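Local coordinates for glucose-6-phosphate isomerase (Chlamydia trachomatis D/UW-3/CX, PDB 6OTU), which catalyses the reversible isomerization of glucose-6-phosphate to fructose-6-phosphate, at residues 152-157 / 205-210. Sequence-based numbering, arbitrary orientation.
Sequences LVQIGI and LVVVVS. With G6Q (glucose-6-phosphate), chain E.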
loop_
_atom_site.group_PDB
_atom_site.type_symbol
_atom_site.label_atom_id
_atom_site.label_comp_id
_atom_site.label_asym_id
_atom_site.label_seq_id
_atom_site.Cartn_x
_atom_site.Cartn_y
_atom_site.Cartn_z
ATOM N N LEU A 152 -1.343 16.933 -18.960
ATOM C CA LEU A 152 -0.202 17.313 -18.134
ATOM C C LEU A 152 0.500 16.055 -17.631
ATOM O O LEU A 152 -0.157 15.124 -17.145
ATOM C CB LEU A 152 -0.635 18.202 -16.952
ATOM C CG LEU A 152 0.508 18.811 -16.122
ATOM C CD1 LEU A 152 0.144 20.185 -15.637
ATOM C CD2 LEU A 152 0.915 17.932 -14.938
ATOM N N VAL A 153 1.831 16.038 -17.726
ATOM C CA VAL A 153 2.658 14.919 -17.263
ATOM C C VAL A 153 3.624 15.438 -16.208
ATOM O O VAL A 153 4.524 16.225 -16.516
ATOM C CB VAL A 153 3.430 14.254 -18.407
ATOM C CG1 VAL A 153 4.339 13.157 -17.853
ATOM C CG2 VAL A 153 2.461 13.692 -19.448
ATOM N N GLN A 154 3.449 15.007 -14.967
ATOM C CA GLN A 154 4.353 15.411 -13.901
ATOM C C GLN A 154 5.490 14.406 -13.812
ATOM O O GLN A 154 5.260 13.227 -13.528
ATOM C CB GLN A 154 3.630 15.513 -12.561
ATOM C CG GLN A 154 4.522 15.977 -11.430
ATOM C CD GLN A 154 3.867 17.021 -10.532
ATOM O OE1 GLN A 154 3.105 17.882 -10.997
ATOM N NE2 GLN A 154 4.177 16.958 -9.238
ATOM N N ILE A 155 6.705 14.876 -14.072
ATOM C CA ILE A 155 7.927 14.102 -13.916
ATOM C C ILE A 155 8.534 14.481 -12.573
ATOM O O ILE A 155 8.862 15.649 -12.337
ATOM C CB ILE A 155 8.917 14.366 -15.065
ATOM C CG1 ILE A 155 8.326 13.912 -16.406
ATOM C CG2 ILE A 155 10.252 13.682 -14.794
ATOM C CD1 ILE A 155 9.243 14.112 -17.602
ATOM N N GLY A 156 8.678 13.501 -11.696
ATOM C CA GLY A 156 9.174 13.744 -10.352
ATOM C C GLY A 156 8.939 12.512 -9.513
ATOM O O GLY A 156 8.151 11.627 -9.863
ATOM N N ILE A 157 9.636 12.457 -8.382
ATOM C CA ILE A 157 9.627 11.262 -7.552
ATOM C C ILE A 157 9.564 11.675 -6.090
ATOM O O ILE A 157 9.873 12.815 -5.733
ATOM C CB ILE A 157 10.873 10.380 -7.849
ATOM C CG1 ILE A 157 10.722 8.949 -7.291
ATOM C CG2 ILE A 157 12.138 11.080 -7.388
ATOM C CD1 ILE A 157 11.800 7.965 -7.821
ATOM N N LEU A 205 1.611 19.253 -21.804
ATOM C CA LEU A 205 2.522 20.077 -21.028
ATOM C C LEU A 205 3.284 19.173 -20.051
ATOM O O LEU A 205 2.669 18.426 -19.284
ATOM C CB LEU A 205 1.738 21.165 -20.284
ATOM C CG LEU A 205 2.565 21.962 -19.271
ATOM C CD1 LEU A 205 3.517 22.897 -20.018
ATOM C CD2 LEU A 205 1.685 22.732 -18.286
ATOM N N VAL A 206 4.613 19.216 -20.092
ATOM C CA VAL A 206 5.434 18.363 -19.232
ATOM C C VAL A 206 5.957 19.203 -18.077
ATOM O O VAL A 206 6.686 20.174 -18.295
ATOM C CB VAL A 206 6.602 17.732 -20.004
ATOM C CG1 VAL A 206 7.492 16.935 -19.042
ATOM C CG2 VAL A 206 6.096 16.867 -21.150
ATOM N N VAL A 207 5.618 18.833 -16.850
ATOM C CA VAL A 207 6.015 19.591 -15.666
ATOM C C VAL A 207 7.069 18.773 -14.927
ATOM O O VAL A 207 6.757 17.753 -14.299
ATOM C CB VAL A 207 4.816 19.914 -14.759
ATOM C CG1 VAL A 207 5.239 20.820 -13.592
ATOM C CG2 VAL A 207 3.717 20.583 -15.568
ATOM N N VAL A 208 8.319 19.211 -15.012
ATOM C CA VAL A 208 9.421 18.552 -14.319
ATOM C C VAL A 208 9.556 19.174 -12.931
ATOM O O VAL A 208 9.851 20.368 -12.795
ATOM C CB VAL A 208 10.732 18.669 -15.111
ATOM C CG1 VAL A 208 11.739 17.642 -14.617
ATOM C CG2 VAL A 208 10.466 18.499 -16.597
ATOM N N VAL A 209 9.339 18.366 -11.905
ATOM C CA VAL A 209 9.284 18.833 -10.530
ATOM C C VAL A 209 10.439 18.175 -9.788
ATOM O O VAL A 209 10.452 16.950 -9.603
ATOM C CB VAL A 209 7.933 18.512 -9.867
ATOM C CG1 VAL A 209 7.910 19.000 -8.429
ATOM C CG2 VAL A 209 6.777 19.116 -10.672
ATOM N N SER A 210 11.409 18.979 -9.365
ATOM C CA SER A 210 12.547 18.452 -8.613
ATOM C C SER A 210 13.125 19.598 -7.795
ATOM O O SER A 210 13.655 20.550 -8.373
ATOM C CB SER A 210 13.597 17.864 -9.551
ATOM O OG SER A 210 14.865 17.805 -8.922
HETATM C C1 G6Q E . 11.158 14.410 0.499
HETATM C C2 G6Q E . 12.387 13.553 0.185
HETATM C C3 G6Q E . 12.340 12.886 -1.185
HETATM C C4 G6Q E . 12.497 13.860 -2.359
HETATM C C5 G6Q E . 12.794 13.118 -3.662
HETATM C C6 G6Q E . 12.773 14.031 -4.865
HETATM O O1 G6Q E . 11.153 15.086 1.473
HETATM O O2 G6Q E . 13.581 14.319 0.296
HETATM O O3 G6Q E . 11.112 12.169 -1.333
HETATM O O4 G6Q E . 11.307 14.626 -2.526
HETATM O O5 G6Q E . 14.061 12.464 -3.546
HETATM O O6 G6Q E . 13.728 15.101 -4.627
HETATM P P G6Q E . 13.785 16.359 -5.641
HETATM O O1P G6Q E . 12.438 17.055 -5.545
HETATM O O2P G6Q E . 14.928 17.215 -5.107
HETATM O O3P G6Q E . 14.059 15.801 -7.022
HETATM O O HOH W 1 11.629 14.766 -8.320
#
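Val153 and Ile155 bind Leu205, Val207 and Val209 through four backbone hydrogen bonds, which join two parallel strands in register. The Val209 N to Ile155 O bond, 2.8 Å, is almost straight, at 176°. These are neighbouring strands of the five-stranded parallel sheet, consistent with the sugar isomerase (SIS) domain of this family.

The strand part is tightly packed. On one face Leu152 sets CD1 against Val207 CG2 at 3.6 Å, and helix 275-285 covers them. Gln154 has CG anti to its own N (chi1 -178°) and bends at chi2. This turns the flat face of its amide to Val209, with Gln154 CD 3.6 Å from Val209 CG2. The amide is buried, and its NE2 is hydrogen-bonded to Ser160 O. On the other face Ile155 CD1 reaches Val206 CG1, again at 3.6 Å, beside helix 216-231.

The last direct bond is the one to Ile155 O. Beyond it the two chain segments are held more loosely, and a water bridges them: it accepts from Ile157 N and donates to Val209 O (2.8 Å) and to O3P of glucose-6-phosphate. Ser210 OG donates to the same O3P at 2.9 Å, and Gly213 N is also hydrogen-bonded to this hydroxyl. The largely apolar pair thus leads into polar groups that help hold the substrate phosphate, directly through Ser210 and through water.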